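Local coordinates for aminoglycoside phosphotransferase (Streptomyces rimosus subsp. rimosus ATCC 10970, PDB 6FUX), which probably transfers a phosphate group from a nucleoside triphosphate to aminoglycoside antibiotics such as streptomycin, which is bound in this structure together with ADP, at residues A18-V23 with G38-K43; P71-W76 with A83-S88. All coordinates share one frame; numbering follows the deposited sequence.

Contact 1. Residues A18-V23 with G38-K43; sequences AGWEPV and GSRYAK. With ADP (adenosine-5'-diphosphate), chain C.
Trp20 meets strand 40-43 with the outer rim of its six-membered ring: CZ3 lies 3.8 Å from Ala42 CB, and CH2 lies 3.7 Å from Arg40 CB. The indole spans the distance of an intervening strand, 31-34, the CA atoms of Trp20 and Tyr41 being 8.5 Å apart; CG beside the backbone N and anti to the carbonyl carbon (chi1 -70°) directs the ring across it. Leu8 and Leu11 of helix 4-12 also pack on Trp20, so this apolar cluster fastens the helix to one face of the N-terminal sheet.

The polar part is more tentative, because Arg40 occupies two conformers. In the one described, Trp20 CZ2 sits over a guanidinium face, 3.6 Å from Arg40 NH1. The planes are 71° apart, an edge-on approach rather than a stack. A water at the edge of both groups accepts from Arg40 NH1 at 2.8 Å and weakly from Trp20 NE1.

Aromatic stacking occupies the opposite face of the sheet. The Tyr41 ring lies nearly parallel to the adenine, with ADP C4 3.4 Å above its plane and over its centre, while Tyr41 OH is hydrogen-bonded to Arg34 NE. Val23 CG2 approaches Tyr41 CE2 obliquely at 4.4 Å. The direct contact is mainly apolar, strand 31-34 carries the backbone pairing, and strand 40-43 offers the nucleotide an aromatic surface.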
loop_
_atom_site.group_PDB
_atom_site.type_symbol
_atom_site.label_atom_id
_atom_site.label_comp_id
_atom_site.label_asym_id
_atom_site.label_seq_id
_atom_site.Cartn_x
_atom_site.Cartn_y
_atom_site.Cartn_z
ATOM N N ALA A 18 -28.027 -2.140 4.929
ATOM C CA ALA A 18 -26.726 -1.563 5.274
ATOM C C ALA A 18 -26.400 -0.364 4.371
ATOM O O ALA A 18 -25.476 0.413 4.692
ATOM C CB ALA A 18 -25.659 -2.610 5.174
ATOM N N GLY A 19 -27.076 -0.239 3.223
ATOM C CA GLY A 19 -26.822 0.835 2.286
ATOM C C GLY A 19 -25.431 0.813 1.680
ATOM O O GLY A 19 -24.849 1.894 1.423
ATOM N N TRP A 20 -24.934 -0.392 1.344
ATOM C CA TRP A 20 -23.655 -0.508 0.641
ATOM C C TRP A 20 -23.669 0.343 -0.631
ATOM O O TRP A 20 -24.609 0.209 -1.437
ATOM C CB TRP A 20 -23.369 -1.979 0.283
ATOM C CG TRP A 20 -23.053 -2.812 1.467
ATOM C CD1 TRP A 20 -23.862 -3.709 2.095
ATOM C CD2 TRP A 20 -21.820 -2.826 2.176
ATOM N NE1 TRP A 20 -23.180 -4.298 3.120
ATOM C CE2 TRP A 20 -21.924 -3.792 3.185
ATOM C CE3 TRP A 20 -20.573 -2.206 1.995
ATOM C CZ2 TRP A 20 -20.928 -4.042 4.110
ATOM C CZ3 TRP A 20 -19.588 -2.473 2.916
ATOM C CH2 TRP A 20 -19.739 -3.395 3.944
ATOM N N GLU A 21 -22.588 1.108 -0.878
ATOM C CA GLU A 21 -22.475 1.904 -2.100
ATOM C C GLU A 21 -21.018 1.860 -2.545
ATOM O O GLU A 21 -20.110 1.833 -1.713
ATOM C CB GLU A 21 -22.909 3.362 -1.888
ATOM N N PRO A 22 -20.785 1.806 -3.880
ATOM C CA PRO A 22 -19.435 1.787 -4.442
ATOM C C PRO A 22 -18.765 3.115 -4.117
ATOM O O PRO A 22 -19.427 4.160 -4.131
ATOM C CB PRO A 22 -19.674 1.592 -5.946
ATOM C CG PRO A 22 -21.084 2.019 -6.183
ATOM C CD PRO A 22 -21.837 1.742 -4.907
ATOM N N VAL A 23 -17.484 3.099 -3.787
ATOM C CA VAL A 23 -16.736 4.364 -3.537
ATOM C C VAL A 23 -15.460 4.452 -4.392
ATOM O O VAL A 23 -14.737 5.467 -4.295
ATOM C CB VAL A 23 -16.372 4.541 -2.045
ATOM C CG1 VAL A 23 -17.585 4.893 -1.208
ATOM C CG2 VAL A 23 -15.673 3.333 -1.483
ATOM N N GLY A 38 -20.947 4.378 7.392
ATOM C CA GLY A 38 -19.526 4.666 7.330
ATOM C C GLY A 38 -18.644 3.708 8.133
ATOM O O GLY A 38 -17.448 3.918 8.161
ATOM N N SER A 39 -19.214 2.717 8.812
ATOM C CA SER A 39 -18.470 1.904 9.785
ATOM C C SER A 39 -17.837 0.658 9.137
ATOM O O SER A 39 -17.017 -0.019 9.793
ATOM C CB SER A 39 -19.351 1.529 10.925
ATOM O OG SER A 39 -20.320 0.574 10.500
ATOM N N ARG A 40 -18.115 0.365 7.854
ATOM C CA ARG A 40 -17.602 -0.859 7.207
ATOM C C ARG A 40 -17.278 -0.617 5.743
ATOM O O ARG A 40 -17.970 0.168 5.060
ATOM C CB ARG A 40 -18.627 -2.002 7.181
ATOM C CG ARG A 40 -19.243 -2.270 8.525
ATOM C CD ARG A 40 -19.838 -3.655 8.530
ATOM N NE ARG A 40 -21.298 -3.451 8.504
ATOM C CZ ARG A 40 -22.156 -4.236 7.806
ATOM N NH1 ARG A 40 -21.764 -5.424 7.375
ATOM N NH2 ARG A 40 -23.399 -3.834 7.544
ATOM N N TYR A 41 -16.196 -1.260 5.292
ATOM C CA TYR A 41 -15.810 -1.221 3.928
ATOM C C TYR A 41 -15.856 -2.626 3.384
ATOM O O TYR A 41 -15.727 -3.567 4.109
ATOM C CB TYR A 41 -14.393 -0.663 3.735
ATOM C CG TYR A 41 -14.351 0.859 3.792
ATOM C CD1 TYR A 41 -14.361 1.530 5.001
ATOM C CD2 TYR A 41 -14.361 1.634 2.633
ATOM C CE1 TYR A 41 -14.310 2.926 5.080
ATOM C CE2 TYR A 41 -14.243 3.024 2.692
ATOM C CZ TYR A 41 -14.254 3.679 3.925
ATOM O OH TYR A 41 -14.168 5.051 4.053
ATOM N N ALA A 42 -15.951 -2.756 2.067
ATOM C CA ALA A 42 -15.737 -4.008 1.405
ATOM C C ALA A 42 -14.910 -3.796 0.134
ATOM O O ALA A 42 -15.176 -2.892 -0.646
ATOM C CB ALA A 42 -17.045 -4.620 1.142
ATOM N N LYS A 43 -14.071 -4.772 -0.151
ATOM C CA LYS A 43 -13.377 -4.872 -1.388
ATOM C C LYS A 43 -13.833 -6.146 -2.078
ATOM O O LYS A 43 -13.765 -7.226 -1.551
ATOM C CB LYS A 43 -11.878 -4.932 -1.128
ATOM C CG LYS A 43 -11.037 -4.972 -2.384
ATOM C CD LYS A 43 -9.547 -4.649 -2.093
ATOM C CE LYS A 43 -8.746 -5.077 -3.290
ATOM N NZ LYS A 43 -7.292 -4.909 -3.049
HETATM O "O5'" ADP C . -9.419 1.117 -0.590
HETATM C "C5'" ADP C . -9.792 2.356 -1.341
HETATM C "C4'" ADP C . -10.243 3.564 -0.460
HETATM O "O4'" ADP C . -11.276 3.203 0.470
HETATM C "C3'" ADP C . -9.147 4.201 0.501
HETATM O "O3'" ADP C . -8.327 5.198 -0.099
HETATM C "C2'" ADP C . -9.699 4.495 1.954
HETATM O "O2'" ADP C . -9.975 5.759 2.703
HETATM C "C1'" ADP C . -10.884 3.548 1.873
HETATM N N9 ADP C . -10.779 2.330 2.772
HETATM C C8 ADP C . -10.697 0.999 2.480
HETATM N N7 ADP C . -10.747 0.187 3.611
HETATM C C5 ADP C . -10.848 1.059 4.621
HETATM C C6 ADP C . -10.902 0.850 5.997
HETATM N N6 ADP C . -10.960 -0.606 6.297
HETATM N N1 ADP C . -10.917 2.080 6.677
HETATM C C2 ADP C . -10.911 3.318 6.206
HETATM N N3 ADP C . -10.912 3.597 4.874
HETATM C C4 ADP C . -10.871 2.493 4.096
HETATM O O HOH W 1 -23.487 -6.686 5.513
#

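Contact 2. Residues P71-W76 with A83-S88. With ADP (adenosine-5'-diphosphate), chain C.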
loop_
_atom_site.group_PDB
_atom_site.type_symbol
_atom_site.label_atom_id
_atom_site.label_comp_id
_atom_site.label_asym_id
_atom_site.label_seq_id
_atom_site.Cartn_x
_atom_site.Cartn_y
_atom_site.Cartn_z
ATOM N N PRO A 71 -7.359 -2.494 10.057
ATOM C CA PRO A 71 -8.751 -2.906 10.155
ATOM C C PRO A 71 -8.833 -4.304 10.678
ATOM O O PRO A 71 -7.897 -5.090 10.664
ATOM C CB PRO A 71 -9.275 -2.830 8.712
ATOM C CG PRO A 71 -8.091 -2.524 7.893
ATOM C CD PRO A 71 -6.829 -2.492 8.716
ATOM N N ARG A 72 -10.063 -4.655 11.078
ATOM C CA ARG A 72 -10.413 -6.026 11.361
ATOM C C ARG A 72 -11.196 -6.612 10.197
ATOM O O ARG A 72 -11.996 -5.887 9.553
ATOM C CB ARG A 72 -11.359 -6.060 12.567
ATOM C CG ARG A 72 -10.666 -5.676 13.867
ATOM C CD ARG A 72 -11.592 -5.436 15.050
ATOM N NE ARG A 72 -12.709 -4.491 14.844
ATOM C CZ ARG A 72 -13.960 -4.844 14.744
ATOM N NH1 ARG A 72 -14.276 -6.122 14.741
ATOM N NH2 ARG A 72 -14.891 -3.922 14.614
ATOM N N VAL A 73 -11.006 -7.893 9.947
ATOM C CA VAL A 73 -11.811 -8.619 8.940
ATOM C C VAL A 73 -13.153 -8.901 9.557
ATOM O O VAL A 73 -13.159 -9.598 10.571
ATOM C CB VAL A 73 -11.126 -9.905 8.460
ATOM C CG1 VAL A 73 -11.972 -10.656 7.465
ATOM C CG2 VAL A 73 -9.768 -9.576 7.829
ATOM N N LEU A 74 -14.198 -8.362 8.920
ATOM C CA LEU A 74 -15.564 -8.635 9.437
ATOM C C LEU A 74 -16.197 -9.862 8.814
ATOM O O LEU A 74 -17.084 -10.454 9.414
ATOM C CB LEU A 74 -16.380 -7.373 9.190
ATOM C CG LEU A 74 -15.929 -6.127 9.960
ATOM C CD1 LEU A 74 -16.763 -4.925 9.681
ATOM C CD2 LEU A 74 -15.823 -6.403 11.446
ATOM N N ASP A 75 -15.950 -10.141 7.543
ATOM C CA ASP A 75 -16.494 -11.224 6.788
ATOM C C ASP A 75 -15.744 -11.445 5.495
ATOM O O ASP A 75 -15.017 -10.597 5.029
ATOM C CB ASP A 75 -18.022 -11.133 6.572
ATOM C CG ASP A 75 -18.735 -12.496 6.568
ATOM O OD1 ASP A 75 -18.068 -13.573 6.834
ATOM O OD2 ASP A 75 -20.007 -12.457 6.291
ATOM N N TRP A 76 -15.849 -12.697 5.043
ATOM C CA TRP A 76 -15.325 -13.226 3.790
ATOM C C TRP A 76 -16.438 -13.987 3.081
ATOM O O TRP A 76 -17.030 -14.911 3.656
ATOM C CB TRP A 76 -14.168 -14.185 4.079
ATOM C CG TRP A 76 -13.653 -14.926 2.880
ATOM C CD1 TRP A 76 -13.873 -16.243 2.594
ATOM C CD2 TRP A 76 -12.949 -14.372 1.736
ATOM N NE1 TRP A 76 -13.289 -16.560 1.405
ATOM C CE2 TRP A 76 -12.710 -15.436 0.873
ATOM C CE3 TRP A 76 -12.482 -13.097 1.406
ATOM C CZ2 TRP A 76 -12.078 -15.260 -0.353
ATOM C CZ3 TRP A 76 -11.766 -12.947 0.233
ATOM C CH2 TRP A 76 -11.550 -14.018 -0.609
ATOM N N ALA A 83 -15.617 -12.682 -5.020
ATOM C CA ALA A 83 -15.515 -12.705 -3.546
ATOM C C ALA A 83 -15.553 -11.274 -3.024
ATOM O O ALA A 83 -15.190 -10.287 -3.718
ATOM C CB ALA A 83 -14.267 -13.433 -3.148
ATOM N N GLY A 84 -15.941 -11.125 -1.751
ATOM C CA GLY A 84 -15.813 -9.922 -1.082
ATOM C C GLY A 84 -15.184 -10.063 0.296
ATOM O O GLY A 84 -15.483 -11.000 1.019
ATOM N N LEU A 85 -14.410 -9.035 0.636
ATOM C CA LEU A 85 -13.666 -8.950 1.899
ATOM C C LEU A 85 -14.221 -7.738 2.628
ATOM O O LEU A 85 -14.030 -6.574 2.204
ATOM C CB LEU A 85 -12.146 -8.783 1.597
ATOM C CG LEU A 85 -11.309 -8.516 2.825
ATOM C CD1 LEU A 85 -11.476 -9.537 3.932
ATOM C CD2 LEU A 85 -9.870 -8.382 2.411
ATOM N N LEU A 86 -14.956 -7.951 3.747
ATOM C CA LEU A 86 -15.498 -6.839 4.507
ATOM C C LEU A 86 -14.603 -6.567 5.704
ATOM O O LEU A 86 -14.171 -7.530 6.350
ATOM C CB LEU A 86 -16.906 -7.233 5.050
ATOM C CG LEU A 86 -18.064 -7.287 4.054
ATOM C CD1 LEU A 86 -17.891 -8.367 2.951
ATOM C CD2 LEU A 86 -19.408 -7.443 4.772
ATOM N N THR A 87 -14.281 -5.261 5.921
ATOM C CA THR A 87 -13.384 -4.812 6.978
ATOM C C THR A 87 -14.027 -3.636 7.707
ATOM O O THR A 87 -14.829 -2.829 7.186
ATOM C CB THR A 87 -11.966 -4.441 6.479
ATOM O OG1 THR A 87 -12.196 -3.409 5.514
ATOM C CG2 THR A 87 -11.286 -5.663 5.914
ATOM N N SER A 88 -13.599 -3.459 8.961
ATOM C CA SER A 88 -14.006 -2.338 9.785
ATOM C C SER A 88 -13.302 -1.076 9.294
ATOM O O SER A 88 -12.124 -1.130 8.828
ATOM C CB SER A 88 -13.681 -2.685 11.242
ATOM O OG SER A 88 -12.295 -2.782 11.459
HETATM O "O5'" ADP C . -9.419 1.117 -0.590
HETATM C "C5'" ADP C . -9.792 2.356 -1.341
HETATM C "C4'" ADP C . -10.243 3.564 -0.460
HETATM O "O4'" ADP C . -11.276 3.203 0.470
HETATM C "C3'" ADP C . -9.147 4.201 0.501
HETATM O "O3'" ADP C . -8.327 5.198 -0.099
HETATM C "C2'" ADP C . -9.699 4.495 1.954
HETATM O "O2'" ADP C . -9.975 5.759 2.703
HETATM C "C1'" ADP C . -10.884 3.548 1.873
HETATM N N9 ADP C . -10.779 2.330 2.772
HETATM C C8 ADP C . -10.697 0.999 2.480
HETATM N N7 ADP C . -10.747 0.187 3.611
HETATM C C5 ADP C . -10.848 1.059 4.621
HETATM C C6 ADP C . -10.902 0.850 5.997
HETATM N N6 ADP C . -10.960 -0.606 6.297
HETATM N N1 ADP C . -10.917 2.080 6.677
HETATM C C2 ADP C . -10.911 3.318 6.206
HETATM N N3 ADP C . -10.912 3.597 4.874
HETATM C C4 ADP C . -10.871 2.493 4.096
#
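Arg72 and Ser88 meet at a flat group: Ser88 CB lies over one face of the Arg72 guanidinium, 3.8 Å from NH2, and the bend of the arginine chain at chi3 (-52°) turns the group back over Ser88. At the other end of this antiparallel beta hairpin, the Trp76 indole has Leu85 CB at its edge, near the ring plane and 4.3 Å from CE3. Ala83 CB comes in obliquely, 3.8 Å from Trp76 CH2, and Arg57 adds a cation-pi contact from outside the hairpin.

A classic beta bulge interrupts the pairing, with Leu74 and Asp75 both facing Leu86. Leu86 O takes a 2.7 Å bond from Leu74 N and a weak second one from Asp75 N at 3.4 Å. Leu86 N returns a bond to Asp75 O, completing the pair. Val73 CG1 and Leu85 CD1 touch at 3.7 Å, their side chains crossing at about a right angle on the face that Trp76 shares; Val73 and Trp76 also reach helix 50-63.

Beyond the bulge a side chain replaces a backbone acceptor. Ser88 OG, between its own backbone N and carbonyl carbon (chi1 66°), receives Arg72 N at 2.9 Å in a nearly straight bond (171°), while Ser88 N donates to Arg72 O. An alanine here is likely to leave Arg72 N without this acceptor, with only the Ser88 N to Arg72 O bond of the pair remaining, and so hold the segment before the outer strand less firmly. This end of the hairpin leads into the hinge of the kinase-like fold, where Val90 N also binds the nucleotide. Thr87 OG1 receives a weak bond from the adenine amino group, and the firmer one runs from ADP N6 to Ser88 O at 2.8 Å.

Contact 1 closes before contact 2 opens along the chain, yet their centres lie only 11 Å apart because both belong to the same five-stranded antiparallel sheet. Its order is 21-22, 31-34, 40-45, 82-88 and 73-79: contact 1 reaches past strand 31-34, whereas contact 2 pairs adjacent strands. Strands 40-45 and 82-88 join them directly, probably through hydrogen bonds from Tyr41 N to Thr87 O and from Leu85 N to Lys43 O; Arg40 CD also packs against Leu74 CD1. Both contacts touch ADP, contact 1 at an adenine face and contact 2 at its amino group, and so hold the base from two sides in the N-terminal lobe of this kinase-like fold.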